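Local coordinates for protein transcriptional activator, putative (Pyrococcus furiosus, PDB 1RTW) that is of unassigned function but is a putative transcriptional activator with the all-helical fold of the TENA/THI-4/PQQC family, at residues V41-F53 and E97-L110. Numbering follows the deposited sequence.
Sequences VNDYYFVKNALRF and EIDWRAKSYVNYLL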
ATOM      1  N   VAL B  41     -28.645  -0.433  -0.002  1.00 14.96           N
ATOM      2  CA  VAL B  41     -27.724  -1.052   0.956  1.00 14.50           C
ATOM      3  C   VAL B  41     -26.376  -1.378   0.311  1.00 14.20           C
ATOM      4  O   VAL B  41     -25.322  -1.132   0.889  1.00 13.81           O
ATOM      5  CB  VAL B  41     -28.335  -2.358   1.531  1.00 15.63           C
ATOM      6  CG1 VAL B  41     -27.335  -3.099   2.375  1.00 14.86           C
ATOM      7  CG2 VAL B  41     -29.586  -2.041   2.367  1.00 15.24           C
ATOM      8  N   ASN B  42     -26.416  -1.902  -0.906  1.00 13.11           N
ATOM      9  CA  ASN B  42     -25.195  -2.266  -1.600  1.00 13.50           C
ATOM     10  C   ASN B  42     -24.435  -1.098  -2.207  1.00 13.34           C
ATOM     11  O   ASN B  42     -23.204  -1.087  -2.208  1.00 12.54           O
ATOM     12  CB  ASN B  42     -25.476  -3.338  -2.643  1.00 14.23           C
ATOM     13  CG  ASN B  42     -25.739  -4.680  -2.018  1.00 15.67           C
ATOM     14  OD1 ASN B  42     -24.822  -5.476  -1.812  1.00 17.88           O
ATOM     15  ND2 ASN B  42     -26.995  -4.940  -1.695  1.00 18.22           N
ATOM     16  N   ASP B  43     -25.143  -0.109  -2.723  1.00 12.36           N
ATOM     17  CA  ASP B  43     -24.432   1.020  -3.292  1.00 14.85           C
ATOM     18  C   ASP B  43     -23.814   1.879  -2.192  1.00 14.40           C
ATOM     19  O   ASP B  43     -22.774   2.496  -2.389  1.00 16.61           O
ATOM     20  CB  ASP B  43     -25.331   1.854  -4.193  1.00 15.53           C
ATOM     21  CG  ASP B  43     -24.549   2.544  -5.288  1.00 18.07           C
ATOM     22  OD1 ASP B  43     -23.910   1.840  -6.099  1.00 16.61           O
ATOM     23  OD2 ASP B  43     -24.559   3.789  -5.333  1.00 18.14           O
ATOM     24  N   TYR B  44     -24.446   1.894  -1.023  1.00 15.18           N
ATOM     25  CA  TYR B  44     -23.943   2.657   0.113  1.00 14.14           C
ATOM     26  C   TYR B  44     -22.579   2.090   0.501  1.00 14.70           C
ATOM     27  O   TYR B  44     -21.649   2.835   0.822  1.00 14.37           O
ATOM     28  CB  TYR B  44     -24.914   2.548   1.285  1.00 14.66           C
ATOM     29  CG  TYR B  44     -24.458   3.262   2.525  1.00 11.73           C
ATOM     30  CD1 TYR B  44     -24.342   4.648   2.547  1.00 14.09           C
ATOM     31  CD2 TYR B  44     -24.183   2.555   3.690  1.00 14.71           C
ATOM     32  CE1 TYR B  44     -23.973   5.318   3.706  1.00 15.18           C
ATOM     33  CE2 TYR B  44     -23.810   3.212   4.859  1.00 16.05           C
ATOM     34  CZ  TYR B  44     -23.711   4.593   4.856  1.00 15.16           C
ATOM     35  OH  TYR B  44     -23.365   5.241   6.012  1.00 20.34           O
ATOM     36  N   TYR B  45     -22.477   0.763   0.459  1.00 13.99           N
ATOM     37  CA  TYR B  45     -21.239   0.067   0.757  1.00 12.86           C
ATOM     38  C   TYR B  45     -20.213   0.411  -0.325  1.00 13.60           C
ATOM     39  O   TYR B  45     -19.044   0.655  -0.030  1.00 13.92           O
ATOM     40  CB  TYR B  45     -21.475  -1.439   0.756  1.00 14.99           C
ATOM     41  CG  TYR B  45     -20.221  -2.259   0.910  1.00 12.76           C
ATOM     42  CD1 TYR B  45     -19.648  -2.915  -0.185  1.00 16.22           C
ATOM     43  CD2 TYR B  45     -19.634  -2.418   2.153  1.00 15.91           C
ATOM     44  CE1 TYR B  45     -18.516  -3.723  -0.030  1.00 16.41           C
ATOM     45  CE2 TYR B  45     -18.505  -3.220   2.324  1.00 20.40           C
ATOM     46  CZ  TYR B  45     -17.951  -3.867   1.231  1.00 18.57           C
ATOM     47  OH  TYR B  45     -16.832  -4.647   1.431  1.00 22.35           O
ATOM     48  N   PHE B  46     -20.662   0.461  -1.571  1.00 11.90           N
ATOM     49  CA  PHE B  46     -19.762   0.785  -2.666  1.00 12.22           C
ATOM     50  C   PHE B  46     -19.221   2.211  -2.541  1.00 10.85           C
ATOM     51  O   PHE B  46     -18.038   2.440  -2.723  1.00 11.23           O
ATOM     52  CB  PHE B  46     -20.461   0.611  -4.026  1.00 11.37           C
ATOM     53  CG  PHE B  46     -19.577   0.935  -5.204  1.00 15.30           C
ATOM     54  CD1 PHE B  46     -18.646   0.006  -5.669  1.00 15.04           C
ATOM     55  CD2 PHE B  46     -19.604   2.197  -5.786  1.00 15.17           C
ATOM     56  CE1 PHE B  46     -17.748   0.340  -6.690  1.00 19.10           C
ATOM     57  CE2 PHE B  46     -18.703   2.542  -6.814  1.00 18.84           C
ATOM     58  CZ  PHE B  46     -17.775   1.613  -7.261  1.00 15.31           C
ATOM     59  N   VAL B  47     -20.095   3.161  -2.220  1.00 11.91           N
ATOM     60  CA  VAL B  47     -19.695   4.567  -2.107  1.00 11.09           C
ATOM     61  C   VAL B  47     -18.622   4.763  -1.043  1.00 13.41           C
ATOM     62  O   VAL B  47     -17.633   5.462  -1.273  1.00 13.09           O
ATOM     63  CB  VAL B  47     -20.919   5.472  -1.825  1.00 10.64           C
ATOM     64  CG1 VAL B  47     -20.473   6.881  -1.483  1.00  8.78           C
ATOM     65  CG2 VAL B  47     -21.857   5.486  -3.041  1.00  6.38           C
ATOM     66  N   LYS B  48     -18.815   4.128   0.111  1.00 14.97           N
ATOM     67  CA  LYS B  48     -17.857   4.223   1.206  1.00 16.04           C
ATOM     68  C   LYS B  48     -16.476   3.777   0.738  1.00 16.22           C
ATOM     69  O   LYS B  48     -15.474   4.445   0.993  1.00 15.97           O
ATOM     70  CB  LYS B  48     -18.286   3.349   2.399  1.00 16.17           C
ATOM     71  CG  LYS B  48     -19.379   3.955   3.276  1.00 19.75           C
ATOM     72  CD  LYS B  48     -19.658   3.123   4.526  1.00 19.25           C
ATOM     73  CE  LYS B  48     -20.237   1.758   4.175  1.00 22.23           C
ATOM     74  NZ  LYS B  48     -20.579   0.965   5.391  1.00 19.88           N
ATOM     75  N   ASN B  49     -16.438   2.662   0.021  1.00 16.38           N
ATOM     76  CA  ASN B  49     -15.176   2.122  -0.449  1.00 15.78           C
ATOM     77  C   ASN B  49     -14.634   2.835  -1.658  1.00 14.36           C
ATOM     78  O   ASN B  49     -13.436   2.809  -1.913  1.00 14.75           O
ATOM     79  CB  ASN B  49     -15.312   0.635  -0.690  1.00 15.30           C
ATOM     80  CG  ASN B  49     -15.433  -0.126   0.599  1.00 14.71           C
ATOM     81  OD1 ASN B  49     -14.481  -0.182   1.381  1.00 13.91           O
ATOM     82  ND2 ASN B  49     -16.611  -0.688   0.854  1.00 14.39           N
ATOM     83  N   ALA B  50     -15.522   3.493  -2.389  1.00 12.78           N
ATOM     84  CA  ALA B  50     -15.117   4.249  -3.559  1.00 12.73           C
ATOM     85  C   ALA B  50     -14.333   5.476  -3.050  1.00 12.90           C
ATOM     86  O   ALA B  50     -13.410   5.969  -3.704  1.00 16.77           O
ATOM     87  CB  ALA B  50     -16.346   4.660  -4.354  1.00 11.25           C
ATOM     88  N   LEU B  51     -14.689   5.932  -1.855  1.00 11.54           N
ATOM     89  CA  LEU B  51     -14.027   7.050  -1.206  1.00 11.19           C
ATOM     90  C   LEU B  51     -12.596   6.626  -0.842  1.00  9.99           C
ATOM     91  O   LEU B  51     -11.652   7.378  -1.043  1.00  8.60           O
ATOM     92  CB  LEU B  51     -14.797   7.419   0.062  1.00 12.79           C
ATOM     93  CG  LEU B  51     -15.524   8.759   0.182  1.00 15.39           C
ATOM     94  CD1 LEU B  51     -15.879   9.323  -1.151  1.00 14.13           C
ATOM     95  CD2 LEU B  51     -16.753   8.565   1.047  1.00 16.34           C
ATOM     96  N   ARG B  52     -12.466   5.426  -0.282  1.00  8.76           N
ATOM     97  CA  ARG B  52     -11.176   4.858   0.098  1.00 10.02           C
ATOM     98  C   ARG B  52     -10.314   4.682  -1.151  1.00  9.97           C
ATOM     99  O   ARG B  52      -9.105   4.893  -1.120  1.00 10.80           O
ATOM    100  CB  ARG B  52     -11.379   3.490   0.766  1.00 11.15           C
ATOM    101  CG  ARG B  52     -12.047   3.542   2.118  1.00 11.98           C
ATOM    102  CD  ARG B  52     -11.901   2.233   2.869  1.00 17.48           C
ATOM    103  NE  ARG B  52     -12.359   2.355   4.253  1.00 21.29           N
ATOM    104  CZ  ARG B  52     -13.575   2.011   4.665  1.00 22.68           C
ATOM    105  NH1 ARG B  52     -14.446   1.521   3.795  1.00 27.14           N
ATOM    106  NH2 ARG B  52     -13.932   2.156   5.938  1.00 15.57           N
ATOM    107  N   PHE B  53     -10.953   4.283  -2.245  1.00  9.39           N
ATOM    108  CA  PHE B  53     -10.287   4.071  -3.530  1.00 10.65           C
ATOM    109  C   PHE B  53      -9.683   5.387  -4.027  1.00 11.58           C
ATOM    110  O   PHE B  53      -8.557   5.425  -4.518  1.00 10.92           O
ATOM    111  CB  PHE B  53     -11.312   3.534  -4.533  1.00  9.45           C
ATOM    112  CG  PHE B  53     -10.924   3.712  -5.966  1.00 11.23           C
ATOM    113  CD1 PHE B  53     -10.022   2.838  -6.568  1.00  9.72           C
ATOM    114  CD2 PHE B  53     -11.504   4.719  -6.736  1.00  8.58           C
ATOM    115  CE1 PHE B  53      -9.702   2.954  -7.911  1.00 10.05           C
ATOM    116  CE2 PHE B  53     -11.189   4.844  -8.089  1.00 10.55           C
ATOM    117  CZ  PHE B  53     -10.281   3.952  -8.679  1.00  9.21           C
ATOM    118  N   GLU B  97     -26.329  -7.557   5.187  1.00 39.12           N
ATOM    119  CA  GLU B  97     -25.395  -8.373   4.422  1.00 36.27           C
ATOM    120  C   GLU B  97     -25.198  -7.782   3.037  1.00 32.59           C
ATOM    121  O   GLU B  97     -26.156  -7.429   2.348  1.00 30.93           O
ATOM    122  CB  GLU B  97     -25.894  -9.817   4.313  1.00 38.94           C
ATOM    123  CG  GLU B  97     -25.784 -10.619   5.610  1.00 46.36           C
ATOM    124  CD  GLU B  97     -24.347 -10.768   6.086  1.00 49.99           C
ATOM    125  OE1 GLU B  97     -23.532 -11.361   5.342  1.00 52.55           O
ATOM    126  OE2 GLU B  97     -24.034 -10.285   7.199  1.00 50.35           O
ATOM    127  N   ILE B  98     -23.935  -7.683   2.646  1.00 28.96           N
ATOM    128  CA  ILE B  98     -23.544  -7.128   1.365  1.00 25.47           C
ATOM    129  C   ILE B  98     -23.461  -8.203   0.285  1.00 25.45           C
ATOM    130  O   ILE B  98     -22.957  -9.297   0.521  1.00 25.08           O
ATOM    131  CB  ILE B  98     -22.178  -6.419   1.497  1.00 24.33           C
ATOM    132  CG1 ILE B  98     -22.255  -5.332   2.577  1.00 22.58           C
ATOM    133  CG2 ILE B  98     -21.721  -5.872   0.159  1.00 20.65           C
ATOM    134  CD1 ILE B  98     -23.315  -4.265   2.328  1.00 22.17           C
ATOM    135  N   ASP B  99     -23.955  -7.874  -0.902  1.00 23.70           N
ATOM    136  CA  ASP B  99     -23.925  -8.787  -2.036  1.00 24.58           C
ATOM    137  C   ASP B  99     -22.494  -9.100  -2.522  1.00 24.00           C
ATOM    138  O   ASP B  99     -21.639  -8.212  -2.592  1.00 17.97           O
ATOM    139  CB  ASP B  99     -24.735  -8.198  -3.190  1.00 23.22           C
ATOM    140  CG  ASP B  99     -24.906  -9.175  -4.324  1.00 23.91           C
ATOM    141  OD1 ASP B  99     -26.000  -9.764  -4.450  1.00 24.25           O
ATOM    142  OD2 ASP B  99     -23.938  -9.368  -5.076  1.00 23.11           O
ATOM    143  N   TRP B 100     -22.279 -10.347  -2.939  1.00 26.86           N
ATOM    144  CA  TRP B 100     -20.975 -10.806  -3.427  1.00 30.29           C
ATOM    145  C   TRP B 100     -20.435 -10.005  -4.617  1.00 28.40           C
ATOM    146  O   TRP B 100     -19.232  -9.763  -4.705  1.00 26.83           O
ATOM    147  CB  TRP B 100     -21.002 -12.313  -3.748  1.00 38.37           C
ATOM    148  CG  TRP B 100     -21.829 -12.702  -4.950  1.00 48.35           C
ATOM    149  CD1 TRP B 100     -21.391 -12.837  -6.241  1.00 52.37           C
ATOM    150  CD2 TRP B 100     -23.226 -13.032  -4.966  1.00 54.11           C
ATOM    151  NE1 TRP B 100     -22.427 -13.227  -7.056  1.00 54.76           N
ATOM    152  CE2 TRP B 100     -23.565 -13.353  -6.302  1.00 55.53           C
ATOM    153  CE3 TRP B 100     -24.227 -13.080  -3.981  1.00 56.02           C
ATOM    154  CZ2 TRP B 100     -24.863 -13.729  -6.677  1.00 57.98           C
ATOM    155  CZ3 TRP B 100     -25.517 -13.454  -4.355  1.00 58.79           C
ATOM    156  CH2 TRP B 100     -25.823 -13.768  -5.694  1.00 59.48           C
ATOM    157  N   ARG B 101     -21.321  -9.592  -5.522  1.00 27.18           N
ATOM    158  CA  ARG B 101     -20.916  -8.795  -6.674  1.00 27.17           C
ATOM    159  C   ARG B 101     -20.367  -7.440  -6.217  1.00 25.47           C
ATOM    160  O   ARG B 101     -19.425  -6.909  -6.803  1.00 24.90           O
ATOM    161  CB  ARG B 101     -22.094  -8.554  -7.630  1.00 29.91           C
ATOM    162  CG  ARG B 101     -22.585  -9.775  -8.408  1.00 31.46           C
ATOM    163  CD  ARG B 101     -23.863 -10.332  -7.806  1.00 31.24           C
ATOM    164  NE  ARG B 101     -24.899 -10.538  -8.806  1.00 31.76           N
ATOM    165  CZ  ARG B 101     -26.202 -10.554  -8.545  1.00 30.93           C
ATOM    166  NH1 ARG B 101     -26.641 -10.380  -7.308  1.00 24.84           N
ATOM    167  NH2 ARG B 101     -27.066 -10.733  -9.535  1.00 33.92           N
ATOM    168  N   ALA B 102     -20.970  -6.881  -5.173  1.00 23.73           N
ATOM    169  CA  ALA B 102     -20.534  -5.591  -4.655  1.00 22.01           C
ATOM    170  C   ALA B 102     -19.136  -5.670  -4.047  1.00 19.88           C
ATOM    171  O   ALA B 102     -18.271  -4.860  -4.375  1.00 18.25           O
ATOM    172  CB  ALA B 102     -21.538  -5.049  -3.646  1.00 18.47           C
ATOM    173  N   LYS B 103     -18.914  -6.657  -3.182  1.00 20.49           N
ATOM    174  CA  LYS B 103     -17.607  -6.831  -2.535  1.00 21.98           C
ATOM    175  C   LYS B 103     -16.518  -7.063  -3.577  1.00 20.30           C
ATOM    176  O   LYS B 103     -15.412  -6.551  -3.457  1.00 20.40           O
ATOM    177  CB  LYS B 103     -17.630  -8.015  -1.562  1.00 24.38           C
ATOM    178  CG  LYS B 103     -18.637  -7.878  -0.440  1.00 26.45           C
ATOM    179  CD  LYS B 103     -18.510  -9.016   0.553  1.00 30.92           C
ATOM    180  CE  LYS B 103     -18.808 -10.368  -0.090  1.00 33.38           C
ATOM    181  NZ  LYS B 103     -18.774 -11.480   0.911  1.00 34.03           N
ATOM    182  N   SER B 104     -16.862  -7.828  -4.605  1.00 18.89           N
ATOM    183  CA  SER B 104     -15.958  -8.152  -5.692  1.00 18.76           C
ATOM    184  C   SER B 104     -15.554  -6.900  -6.483  1.00 17.67           C
ATOM    185  O   SER B 104     -14.422  -6.757  -6.934  1.00 19.05           O
ATOM    186  CB  SER B 104     -16.658  -9.156  -6.604  1.00 20.24           C
ATOM    187  OG  SER B 104     -15.793  -9.597  -7.623  1.00 32.26           O
ATOM    188  N   TYR B 105     -16.491  -5.986  -6.655  1.00 17.70           N
ATOM    189  CA  TYR B 105     -16.225  -4.758  -7.385  1.00 17.27           C
ATOM    190  C   TYR B 105     -15.318  -3.881  -6.523  1.00 17.37           C
ATOM    191  O   TYR B 105     -14.297  -3.349  -6.993  1.00 17.73           O
ATOM    192  CB  TYR B 105     -17.560  -4.071  -7.682  1.00 16.15           C
ATOM    193  CG  TYR B 105     -17.488  -2.862  -8.583  1.00 16.25           C
ATOM    194  CD1 TYR B 105     -16.265  -2.370  -9.038  1.00 12.94           C
ATOM    195  CD2 TYR B 105     -18.661  -2.186  -8.962  1.00 15.86           C
ATOM    196  CE1 TYR B 105     -16.203  -1.243  -9.837  1.00 14.27           C
ATOM    197  CE2 TYR B 105     -18.609  -1.058  -9.763  1.00 13.35           C
ATOM    198  CZ  TYR B 105     -17.372  -0.593 -10.191  1.00 14.54           C
ATOM    199  OH  TYR B 105     -17.279   0.542 -10.943  1.00 13.65           O
ATOM    200  N   VAL B 106     -15.675  -3.772  -5.248  1.00 15.68           N
ATOM    201  CA  VAL B 106     -14.904  -2.981  -4.293  1.00 14.14           C
ATOM    202  C   VAL B 106     -13.461  -3.462  -4.190  1.00 13.63           C
ATOM    203  O   VAL B 106     -12.526  -2.673  -4.330  1.00 13.27           O
ATOM    204  CB  VAL B 106     -15.561  -3.014  -2.885  1.00 12.30           C
ATOM    205  CG1 VAL B 106     -14.563  -2.571  -1.789  1.00  9.00           C
ATOM    206  CG2 VAL B 106     -16.792  -2.126  -2.880  1.00 10.95           C
ATOM    207  N   ASN B 107     -13.288  -4.765  -3.988  1.00 14.49           N
ATOM    208  CA  ASN B 107     -11.958  -5.343  -3.843  1.00 15.37           C
ATOM    209  C   ASN B 107     -11.085  -5.191  -5.074  1.00 15.31           C
ATOM    210  O   ASN B 107      -9.874  -5.028  -4.962  1.00 16.37           O
ATOM    211  CB  ASN B 107     -12.057  -6.794  -3.380  1.00 15.21           C
ATOM    212  CG  ASN B 107     -12.631  -6.910  -1.977  1.00 14.47           C
ATOM    213  OD1 ASN B 107     -12.586  -5.951  -1.195  1.00 16.83           O
ATOM    214  ND2 ASN B 107     -13.166  -8.073  -1.648  1.00  8.15           N
ATOM    215  N   TYR B 108     -11.706  -5.194  -6.247  1.00 16.00           N
ATOM    216  CA  TYR B 108     -10.956  -4.994  -7.478  1.00 13.83           C
ATOM    217  C   TYR B 108     -10.441  -3.549  -7.524  1.00 12.19           C
ATOM    218  O   TYR B 108      -9.265  -3.313  -7.834  1.00 12.61           O
ATOM    219  CB  TYR B 108     -11.823  -5.284  -8.704  1.00 13.39           C
ATOM    220  CG  TYR B 108     -11.147  -4.910 -10.007  1.00 14.88           C
ATOM    221  CD1 TYR B 108     -10.063  -5.653 -10.499  1.00 14.10           C
ATOM    222  CD2 TYR B 108     -11.556  -3.796 -10.719  1.00 10.66           C
ATOM    223  CE1 TYR B 108      -9.410  -5.284 -11.668  1.00 13.10           C
ATOM    224  CE2 TYR B 108     -10.912  -3.415 -11.891  1.00 11.80           C
ATOM    225  CZ  TYR B 108      -9.837  -4.157 -12.357  1.00 15.31           C
ATOM    226  OH  TYR B 108      -9.169  -3.749 -13.495  1.00 16.39           O
ATOM    227  N   LEU B 109     -11.298  -2.592  -7.166  1.00 11.17           N
ATOM    228  CA  LEU B 109     -10.899  -1.182  -7.193  1.00  9.63           C
ATOM    229  C   LEU B 109      -9.775  -0.908  -6.219  1.00 10.83           C
ATOM    230  O   LEU B 109      -8.825  -0.206  -6.555  1.00 12.11           O
ATOM    231  CB  LEU B 109     -12.070  -0.244  -6.924  1.00  9.54           C
ATOM    232  CG  LEU B 109     -13.084  -0.038  -8.055  1.00 11.06           C
ATOM    233  CD1 LEU B 109     -14.117   1.026  -7.620  1.00  4.23           C
ATOM    234  CD2 LEU B 109     -12.348   0.427  -9.329  1.00  9.99           C
ATOM    235  N   LEU B 110      -9.872  -1.455  -5.017  1.00 11.89           N
ATOM    236  CA  LEU B 110      -8.813  -1.272  -4.035  1.00 15.28           C
ATOM    237  C   LEU B 110      -7.490  -1.923  -4.506  1.00 15.78           C
ATOM    238  O   LEU B 110      -6.403  -1.404  -4.227  1.00 15.60           O
ATOM    239  CB  LEU B 110      -9.256  -1.823  -2.672  1.00 15.39           C
ATOM    240  CG  LEU B 110     -10.462  -1.098  -2.073  1.00 13.92           C
ATOM    241  CD1 LEU B 110     -10.800  -1.728  -0.728  1.00 13.18           C
ATOM    242  CD2 LEU B 110     -10.153   0.380  -1.923  1.00  9.90           C
TER
HETATM  243  O   HOH W   1     -15.287  -6.005  -0.097  1.00 53.03           O
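Ile98 lies over one face of the Tyr45 ring, its CG2 4.0 Å from the ring centroid in a CH-pi contact, while CD1 of the same isoleucine reaches back to Tyr45 CB. Asn49 ND2 sits above the centre of the opposite face, so that the phenol lies between an aliphatic branch and an amide nitrogen. Phe46, with CG anti to its backbone N, instead brings CE1 over the centre of the Tyr105 ring, 3.5 Å from Tyr105 CE2. The planes of these two rings are inclined at 38°. Leu109 CD1 meets the end of the Phe46 ring, 3.7 Å from Phe46 CZ. Val106 fits between these groups, its CG2 directed at the rings of Tyr45 and Phe46 and its CG1 3.5 Å from Asn49 CB. Farther along, Leu109 CD2 lies over a face of Phe53.

The axes of segments 41-53 and 100-110, parts of helices 33-60 and 100-115, come within 9.5 Å of each other and run almost parallel, within the helical bundle characteristic of the TENA/THI-4/PQQC family. Where the second helix begins, Asn42 OD1 accepts from Asp99 N at 2.7 Å, in the carbonyl plane and with an N-H...O angle of 159°. Asp99 is the N-cap residue, so this bond ties the start of helix 100-115 to the flank of its partner.

Hydrogen bonds position several of these groups: Asn49 ND2 donates to Tyr45 O, one turn back, and water 1 bridges Tyr45 OH to Asn107 OD1. Tyr105 OH bonds Glu198 and its ring stacks with Phe197, both on helix 181-201. Arg52 NH1 donates to Asn49 OD1, and Arg52 NH2 makes a salt bridge with Asp63 and a hydrogen bond to Ala61 O, both of a neighbouring subunit.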